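Homocysteine S-methyltransferase (Escherichia coli, PDB 5DMM) transfers a methyl group from S-methylmethionine, or less efficiently from S-adenosylmethionine, to homocysteine, yielding methionine with the help of zinc. Local coordinates at residues D20-T25 against C296-A301; T25-R30 against E49-V54. All coordinates share one frame; numbering follows the deposited sequence.

Interaction 1. Residues D20-T25 against C296-A301. With BME (beta-mercaptoethanol), chain E.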
ATOM      1  N   ASP A  20       2.808   2.987   7.608  1.00 13.61           N
ATOM      2  CA  ASP A  20       1.968   2.608   8.728  1.00 16.04           C
ATOM      3  C   ASP A  20       1.918   1.095   8.810  1.00 16.14           C
ATOM      4  O   ASP A  20       2.744   0.409   8.212  1.00 18.89           O
ATOM      5  CB  ASP A  20       0.556   3.202   8.586  1.00 13.13           C
ATOM      6  CG  ASP A  20      -0.161   2.729   7.335  1.00 17.66           C
ATOM      7  OD1 ASP A  20       0.442   2.024   6.494  1.00 18.64           O
ATOM      8  OD2 ASP A  20      -1.352   3.080   7.189  1.00 16.35           O
ATOM      9  N   GLY A  21       0.936   0.579   9.538  1.00 17.13           N
ATOM     10  CA  GLY A  21       0.755  -0.855   9.665  1.00 14.80           C
ATOM     11  C   GLY A  21      -0.691  -1.226   9.405  1.00 17.27           C
ATOM     12  O   GLY A  21      -1.449  -0.424   8.854  1.00 18.90           O
ATOM     13  N   ALA A  22      -1.088  -2.420   9.839  1.00 17.78           N
ATOM     14  CA  ALA A  22      -2.427  -2.922   9.541  1.00 18.74           C
ATOM     15  C   ALA A  22      -3.541  -2.081  10.179  1.00 17.43           C
ATOM     16  O   ALA A  22      -3.425  -1.588  11.302  1.00 17.04           O
ATOM     17  CB  ALA A  22      -2.549  -4.382   9.982  1.00 21.48           C
ATOM     18  N   MET A  23      -4.632  -1.951   9.439  1.00 18.91           N
ATOM     19  CA  MET A  23      -5.822  -1.231   9.867  1.00 18.15           C
ATOM     20  C   MET A  23      -6.706  -2.163  10.695  1.00 23.69           C
ATOM     21  O   MET A  23      -7.230  -1.775  11.743  1.00 20.75           O
ATOM     22  CB  MET A  23      -6.553  -0.690   8.620  1.00 23.63           C
ATOM     23  CG  MET A  23      -7.948  -0.117   8.806  1.00 24.64           C
ATOM     24  SD  MET A  23      -7.987   1.320   9.886  1.00 24.56           S
ATOM     25  CE  MET A  23      -7.090   2.570   8.957  1.00 20.78           C
ATOM     26  N   ALA A  24      -6.826  -3.406  10.233  1.00 21.21           N
ATOM     27  CA  ALA A  24      -7.770  -4.378  10.799  1.00 29.32           C
ATOM     28  C   ALA A  24      -7.555  -4.673  12.282  1.00 29.64           C
ATOM     29  O   ALA A  24      -8.521  -4.722  13.050  1.00 27.04           O
ATOM     30  CB  ALA A  24      -7.702  -5.677  10.009  1.00 28.83           C
ATOM     31  N   THR A  25      -6.297  -4.890  12.673  1.00 26.17           N
ATOM     32  CA  THR A  25      -5.958  -5.183  14.069  1.00 29.43           C
ATOM     33  C   THR A  25      -6.517  -4.125  15.004  1.00 26.81           C
ATOM     34  O   THR A  25      -7.135  -4.432  16.025  1.00 23.01           O
ATOM     35  CB  THR A  25      -4.427  -5.263  14.285  1.00 30.17           C
ATOM     36  OG1 THR A  25      -3.801  -4.102  13.720  1.00 24.67           O
ATOM     37  CG2 THR A  25      -3.854  -6.496  13.628  1.00 29.46           C
ATOM     38  N   CYS A 296       0.179  -7.449   7.546  1.00 19.58           N
ATOM     39  CA  CYS A 296      -0.813  -8.198   8.328  1.00 24.68           C
ATOM     40  C   CYS A 296      -0.392  -8.436   9.767  1.00 24.46           C
ATOM     41  O   CYS A 296       0.739  -8.841  10.042  1.00 23.63           O
ATOM     42  CB  CYS A 296      -1.122  -9.543   7.662  1.00 30.21           C
ATOM     43  SG  CYS A 296      -2.196  -9.444   6.202  1.00 46.35           S
ATOM     44  N   ARG A 297      -1.323  -8.142  10.673  1.00 26.26           N
ATOM     45  CA  ARG A 297      -1.184  -8.368  12.117  1.00 27.70           C
ATOM     46  C   ARG A 297      -0.192  -7.422  12.791  1.00 23.11           C
ATOM     47  O   ARG A 297       0.082  -7.550  13.984  1.00 25.41           O
ATOM     48  CB  ARG A 297      -0.807  -9.826  12.399  1.00 29.09           C
ATOM     49  CG  ARG A 297      -1.857 -10.811  11.903  1.00 36.22           C
ATOM     50  CD  ARG A 297      -1.511 -12.243  12.251  1.00 42.18           C
ATOM     51  NE  ARG A 297      -0.145 -12.585  11.874  1.00 47.73           N
ATOM     52  CZ  ARG A 297       0.238 -12.933  10.648  1.00 44.46           C
ATOM     53  NH1 ARG A 297       1.512 -13.222  10.415  1.00 44.48           N
ATOM     54  NH2 ARG A 297      -0.644 -12.987   9.658  1.00 40.14           N
ATOM     55  N   THR A 298       0.332  -6.456  12.043  1.00 18.12           N
ATOM     56  CA  THR A 298       1.131  -5.409  12.665  1.00 16.51           C
ATOM     57  C   THR A 298       0.204  -4.353  13.244  1.00 18.01           C
ATOM     58  O   THR A 298      -0.979  -4.271  12.904  1.00 19.58           O
ATOM     59  CB  THR A 298       2.119  -4.764  11.684  1.00 16.77           C
ATOM     60  OG1 THR A 298       1.398  -4.062  10.665  1.00 19.75           O
ATOM     61  CG2 THR A 298       2.987  -5.838  11.062  1.00 16.39           C
ATOM     62  N   THR A 299       0.747  -3.568  14.162  1.00 16.50           N
ATOM     63  CA  THR A 299      -0.025  -2.579  14.889  1.00 14.64           C
ATOM     64  C   THR A 299       0.884  -1.359  15.065  1.00 14.78           C
ATOM     65  O   THR A 299       2.061  -1.400  14.675  1.00 13.81           O
ATOM     66  CB  THR A 299      -0.479  -3.120  16.273  1.00 18.45           C
ATOM     67  OG1 THR A 299       0.641  -3.111  17.154  1.00 17.68           O
ATOM     68  CG2 THR A 299      -1.018  -4.539  16.179  1.00 16.33           C
ATOM     69  N   PRO A 300       0.365  -0.270  15.656  1.00 14.77           N
ATOM     70  CA  PRO A 300       1.256   0.872  15.899  1.00 15.65           C
ATOM     71  C   PRO A 300       2.458   0.555  16.800  1.00 19.37           C
ATOM     72  O   PRO A 300       3.406   1.354  16.839  1.00 18.00           O
ATOM     73  CB  PRO A 300       0.331   1.881  16.574  1.00 17.80           C
ATOM     74  CG  PRO A 300      -1.020   1.593  15.953  1.00 16.84           C
ATOM     75  CD  PRO A 300      -1.055   0.091  15.833  1.00 16.83           C
ATOM     76  N   ALA A 301       2.432  -0.576  17.505  1.00 17.21           N
ATOM     77  CA  ALA A 301       3.578  -0.977  18.331  1.00 18.33           C
ATOM     78  C   ALA A 301       4.795  -1.261  17.454  1.00 19.39           C
ATOM     79  O   ALA A 301       5.920  -0.923  17.818  1.00 18.94           O
ATOM     80  CB  ALA A 301       3.244  -2.190  19.178  1.00 21.09           C
TER
HETATM   81  C1  BME E 504      -4.828  -7.570   8.776  1.00 38.00           C
HETATM   82  C2  BME E 504      -4.255  -8.645   7.861  1.00 30.56           C
HETATM   83  O1  BME E 504      -4.264  -7.662  10.066  1.00 21.32           O
HETATM   84  S2  BME E 504      -3.568  -7.947   6.334  1.00 62.55           S
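A22 and T298 bring the two loops closest, their CA atoms 5.3 Å apart, and a backbone-to-side-chain bond joins them: A22 N donates to T298 OG1 over 3.1 Å. T298 OG1 sits between its own backbone N and carbonyl carbon (chi1 66°); the hydroxyl also hydrogen-bonds C295 O within its own loop. G21 CA comes within 3.4 Å of T298 OG1, with no side chain between them. T25 OG1 returns a second bond, giving its proton to T298 O at 2.9 Å from a position tilted 24° out of the carbonyl plane. T298 is therefore gripped at both its hydroxyl and its carbonyl. T25 CG2 lies against R297 CA, while the T25 and T299 side chains cross at about a right angle, with T299 CG2 3.7 Å from T25 OG1. T299 OG1 caps the following helix by accepting from A301 N. Beside this contact C296 SG is disulfide-linked to beta-mercaptoethanol, probably from the crystallisation liquor, whose O1 accepts from R297 N at 3.0 Å. The contact joins the loops that follow strands 17-18 and 289-292, neighbours in the parallel sheet, and run into helices 24-29 and 300-309, with Y58 of helix 48-61 bonding A22 O.

Interaction 2. Residues T25-R30 against E49-V54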
ATOM      1  N   THR A  25      -6.297  -4.890  12.673  1.00 26.17           N
ATOM      2  CA  THR A  25      -5.958  -5.183  14.069  1.00 29.43           C
ATOM      3  C   THR A  25      -6.517  -4.125  15.004  1.00 26.81           C
ATOM      4  O   THR A  25      -7.135  -4.432  16.025  1.00 23.01           O
ATOM      5  CB  THR A  25      -4.427  -5.263  14.285  1.00 30.17           C
ATOM      6  OG1 THR A  25      -3.801  -4.102  13.720  1.00 24.67           O
ATOM      7  CG2 THR A  25      -3.854  -6.496  13.628  1.00 29.46           C
ATOM      8  N   GLU A  26      -6.298  -2.873  14.629  1.00 24.93           N
ATOM      9  CA  GLU A  26      -6.680  -1.736  15.443  1.00 21.17           C
ATOM     10  C   GLU A  26      -8.188  -1.545  15.488  1.00 23.35           C
ATOM     11  O   GLU A  26      -8.736  -1.191  16.525  1.00 21.90           O
ATOM     12  CB  GLU A  26      -5.996  -0.473  14.920  1.00 25.55           C
ATOM     13  CG  GLU A  26      -4.601  -0.266  15.499  1.00 29.50           C
ATOM     14  CD  GLU A  26      -4.621   0.603  16.747  1.00 28.26           C
ATOM     15  OE1 GLU A  26      -5.548   1.436  16.876  1.00 30.36           O
ATOM     16  OE2 GLU A  26      -3.717   0.462  17.598  1.00 24.42           O
ATOM     17  N   LEU A  27      -8.859  -1.772  14.364  1.00 20.25           N
ATOM     18  CA  LEU A  27     -10.321  -1.641  14.342  1.00 18.16           C
ATOM     19  C   LEU A  27     -10.971  -2.707  15.209  1.00 22.65           C
ATOM     20  O   LEU A  27     -11.915  -2.429  15.963  1.00 22.53           O
ATOM     21  CB  LEU A  27     -10.847  -1.732  12.913  1.00 20.91           C
ATOM     22  CG  LEU A  27     -10.511  -0.553  12.007  1.00 22.70           C
ATOM     23  CD1 LEU A  27     -11.058  -0.788  10.591  1.00 18.10           C
ATOM     24  CD2 LEU A  27     -11.092   0.739  12.582  1.00 17.43           C
ATOM     25  N   GLU A  28     -10.470  -3.931  15.097  1.00 20.21           N
ATOM     26  CA  GLU A  28     -10.953  -5.030  15.926  1.00 26.11           C
ATOM     27  C   GLU A  28     -10.737  -4.793  17.423  1.00 26.43           C
ATOM     28  O   GLU A  28     -11.605  -5.119  18.244  1.00 22.02           O
ATOM     29  CB  GLU A  28     -10.274  -6.332  15.505  1.00 31.12           C
ATOM     30  CG  GLU A  28     -10.698  -6.817  14.136  1.00 35.34           C
ATOM     31  CD  GLU A  28     -10.222  -8.222  13.867  1.00 46.31           C
ATOM     32  OE1 GLU A  28      -9.158  -8.594  14.410  1.00 50.10           O
ATOM     33  OE2 GLU A  28     -10.917  -8.956  13.126  1.00 56.13           O
ATOM     34  N   ALA A  29      -9.581  -4.236  17.781  1.00 25.39           N
ATOM     35  CA  ALA A  29      -9.313  -3.890  19.176  1.00 22.95           C
ATOM     36  C   ALA A  29     -10.333  -2.877  19.702  1.00 23.55           C
ATOM     37  O   ALA A  29     -10.652  -2.870  20.889  1.00 23.14           O
ATOM     38  CB  ALA A  29      -7.897  -3.339  19.328  1.00 21.43           C
ATOM     39  N   ARG A  30     -10.846  -2.028  18.813  1.00 22.59           N
ATOM     40  CA  ARG A  30     -11.803  -0.999  19.194  1.00 22.52           C
ATOM     41  C   ARG A  30     -13.243  -1.501  19.094  1.00 25.02           C
ATOM     42  O   ARG A  30     -14.187  -0.737  19.280  1.00 27.72           O
ATOM     43  CB  ARG A  30     -11.595   0.258  18.338  1.00 21.93           C
ATOM     44  CG  ARG A  30     -10.210   0.909  18.585  1.00 24.73           C
ATOM     45  CD  ARG A  30      -9.935   2.148  17.727  1.00 30.64           C
ATOM     46  NE  ARG A  30      -8.509   2.507  17.724  1.00 34.52           N
ATOM     47  CZ  ARG A  30      -7.966   3.477  18.460  1.00 31.45           C
ATOM     48  NH1 ARG A  30      -8.721   4.210  19.262  1.00 31.46           N
ATOM     49  NH2 ARG A  30      -6.662   3.714  18.394  1.00 33.40           N
ATOM     50  N   GLU A  49     -15.133   7.296  11.849  1.00 22.66           N
ATOM     51  CA  GLU A  49     -14.306   7.955  12.848  1.00 22.82           C
ATOM     52  C   GLU A  49     -13.262   6.997  13.432  1.00 20.23           C
ATOM     53  O   GLU A  49     -12.195   7.428  13.873  1.00 21.58           O
ATOM     54  CB  GLU A  49     -15.176   8.542  13.955  1.00 28.10           C
ATOM     55  CG  GLU A  49     -15.789   7.509  14.883  1.00 34.22           C
ATOM     56  CD  GLU A  49     -16.995   6.776  14.293  1.00 32.31           C
ATOM     57  OE1 GLU A  49     -17.582   7.252  13.283  1.00 31.97           O
ATOM     58  OE2 GLU A  49     -17.352   5.716  14.863  1.00 29.62           O
ATOM     59  N   LEU A  50     -13.541   5.697  13.421  1.00 19.40           N
ATOM     60  CA  LEU A  50     -12.563   4.750  13.951  1.00 17.73           C
ATOM     61  C   LEU A  50     -11.404   4.591  12.969  1.00 18.74           C
ATOM     62  O   LEU A  50     -10.266   4.454  13.385  1.00 14.48           O
ATOM     63  CB  LEU A  50     -13.197   3.393  14.254  1.00 23.07           C
ATOM     64  CG  LEU A  50     -14.206   3.382  15.410  1.00 24.66           C
ATOM     65  CD1 LEU A  50     -14.732   1.979  15.623  1.00 24.50           C
ATOM     66  CD2 LEU A  50     -13.573   3.921  16.698  1.00 23.10           C
ATOM     67  N   ILE A  51     -11.692   4.625  11.673  1.00 16.09           N
ATOM     68  CA  ILE A  51     -10.625   4.575  10.664  1.00 17.50           C
ATOM     69  C   ILE A  51      -9.708   5.795  10.788  1.00 15.30           C
ATOM     70  O   ILE A  51      -8.472   5.681  10.740  1.00 15.07           O
ATOM     71  CB  ILE A  51     -11.221   4.479   9.244  1.00 15.59           C
ATOM     72  CG1 ILE A  51     -11.844   3.094   9.035  1.00 17.88           C
ATOM     73  CG2 ILE A  51     -10.157   4.745   8.178  1.00 15.83           C
ATOM     74  CD1 ILE A  51     -12.556   2.946   7.670  1.00 17.92           C
ATOM     75  N   ARG A  52     -10.317   6.964  10.953  1.00 17.56           N
ATOM     76  CA  ARG A  52      -9.563   8.196  11.150  1.00 15.69           C
ATOM     77  C   ARG A  52      -8.702   8.110  12.416  1.00 18.33           C
ATOM     78  O   ARG A  52      -7.544   8.545  12.417  1.00 19.19           O
ATOM     79  CB  ARG A  52     -10.523   9.389  11.228  1.00 21.55           C
ATOM     80  CG  ARG A  52      -9.879  10.750  11.437  1.00 20.83           C
ATOM     81  CD  ARG A  52     -10.879  11.685  12.138  1.00 28.77           C
ATOM     82  NE  ARG A  52     -11.085  11.251  13.526  1.00 37.51           N
ATOM     83  CZ  ARG A  52     -12.257  11.218  14.164  1.00 41.25           C
ATOM     84  NH1 ARG A  52     -13.376  11.605  13.564  1.00 41.49           N
ATOM     85  NH2 ARG A  52     -12.308  10.794  15.420  1.00 42.96           N
ATOM     86  N   GLU A  53      -9.266   7.540  13.481  1.00 19.09           N
ATOM     87  CA  GLU A  53      -8.536   7.378  14.739  1.00 17.63           C
ATOM     88  C   GLU A  53      -7.313   6.474  14.559  1.00 18.52           C
ATOM     89  O   GLU A  53      -6.242   6.735  15.112  1.00 19.56           O
ATOM     90  CB  GLU A  53      -9.464   6.826  15.825  1.00 21.72           C
ATOM     91  CG  GLU A  53     -10.440   7.872  16.364  1.00 26.34           C
ATOM     92  CD  GLU A  53     -11.400   7.330  17.425  1.00 34.42           C
ATOM     93  OE1 GLU A  53     -11.058   6.325  18.087  1.00 43.64           O
ATOM     94  OE2 GLU A  53     -12.501   7.915  17.592  1.00 34.94           O
ATOM     95  N   VAL A  54      -7.468   5.401  13.790  1.00 16.56           N
ATOM     96  CA  VAL A  54      -6.343   4.496  13.572  1.00 17.13           C
ATOM     97  C   VAL A  54      -5.239   5.178  12.765  1.00 15.73           C
ATOM     98  O   VAL A  54      -4.051   5.006  13.067  1.00 14.30           O
ATOM     99  CB  VAL A  54      -6.778   3.205  12.860  1.00 16.44           C
ATOM    100  CG1 VAL A  54      -5.540   2.373  12.501  1.00 17.73           C
ATOM    101  CG2 VAL A  54      -7.723   2.411  13.750  1.00 17.30           C
TER
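L27 reaches helix 48-61 through its CD2 methyl, which rests on L50 CB at 3.8 Å and also meets V54 CG2 at 3.9 Å. Its other methyl, CD1, faces I51 CG1 more loosely. W39 of helix 39-46 also packs on L27, and M23 lies against I51 and V54. The axes of the short helical segments 25-29 and 49-54 approach to 9.8 Å at 124° between their directions, so the helices run obliquely antiparallel. Outward from this core, both V54 methyls lie against E26: CG2 touches E26 CB at 3.6 Å and CG1 meets E26 CB and CG. The bend of E26 at chi2 (-93°) turns its carboxylate back to R30, one helical turn on. Both bonds end on E26 OE1, at 3.0 Å from R30 NH2 and a longer 3.3 Å from R30 NE, and the oxygen lies at the guanidinium edge, in its plane. R30 NH2 also forms a salt bridge with D57 OD2, farther along helix 48-61. The R30 and L50 side chains run past each other in opposite directions, CD nearest CD2, and E53 CB covers one guanidinium face. E53 OE1 stands well out of that plane, 3.4 Å from R30 NH1, an attraction of charges alone; the carboxylate and guanidinium planes are 79° apart. With an alanine in place of E26, R30 NE and NH2 would probably lose their shared in-plane acceptor, leaving the guanidinium freer to turn and held by D57 and the charge of E53, while the V54 methyls would lose only the cover of CG and the carboxylate. The arrangement is an oblique helix-helix packing with an apolar centre and a salt-bridge network along its rim, formed away from the active site between early helices of a TIM-barrel-type methyltransferase.

In the fold
Helix 24-29 serves both contacts, and T25 belongs to each: its side chain turns to 296-301 in interaction 1, while the residues after it face helix 48-61 in interaction 2. The centres lie 10 Å apart and the packing is continuous: P300 CD meets E26 OE2 at 3.2 Å, and M23 SD meets V54 CB at 3.7 Å. Interaction 1 joins chain regions about 270 residues apart, whereas interaction 2 folds together nearby ones. The A22 side chain is about 7 Å from both bound homocysteine and zinc. C296 is predicted to bind zinc, but its sulfur is here tied up in the disulfide with beta-mercaptoethanol; C229 and C295 hold the metal. Interaction 2 lies away from these sites.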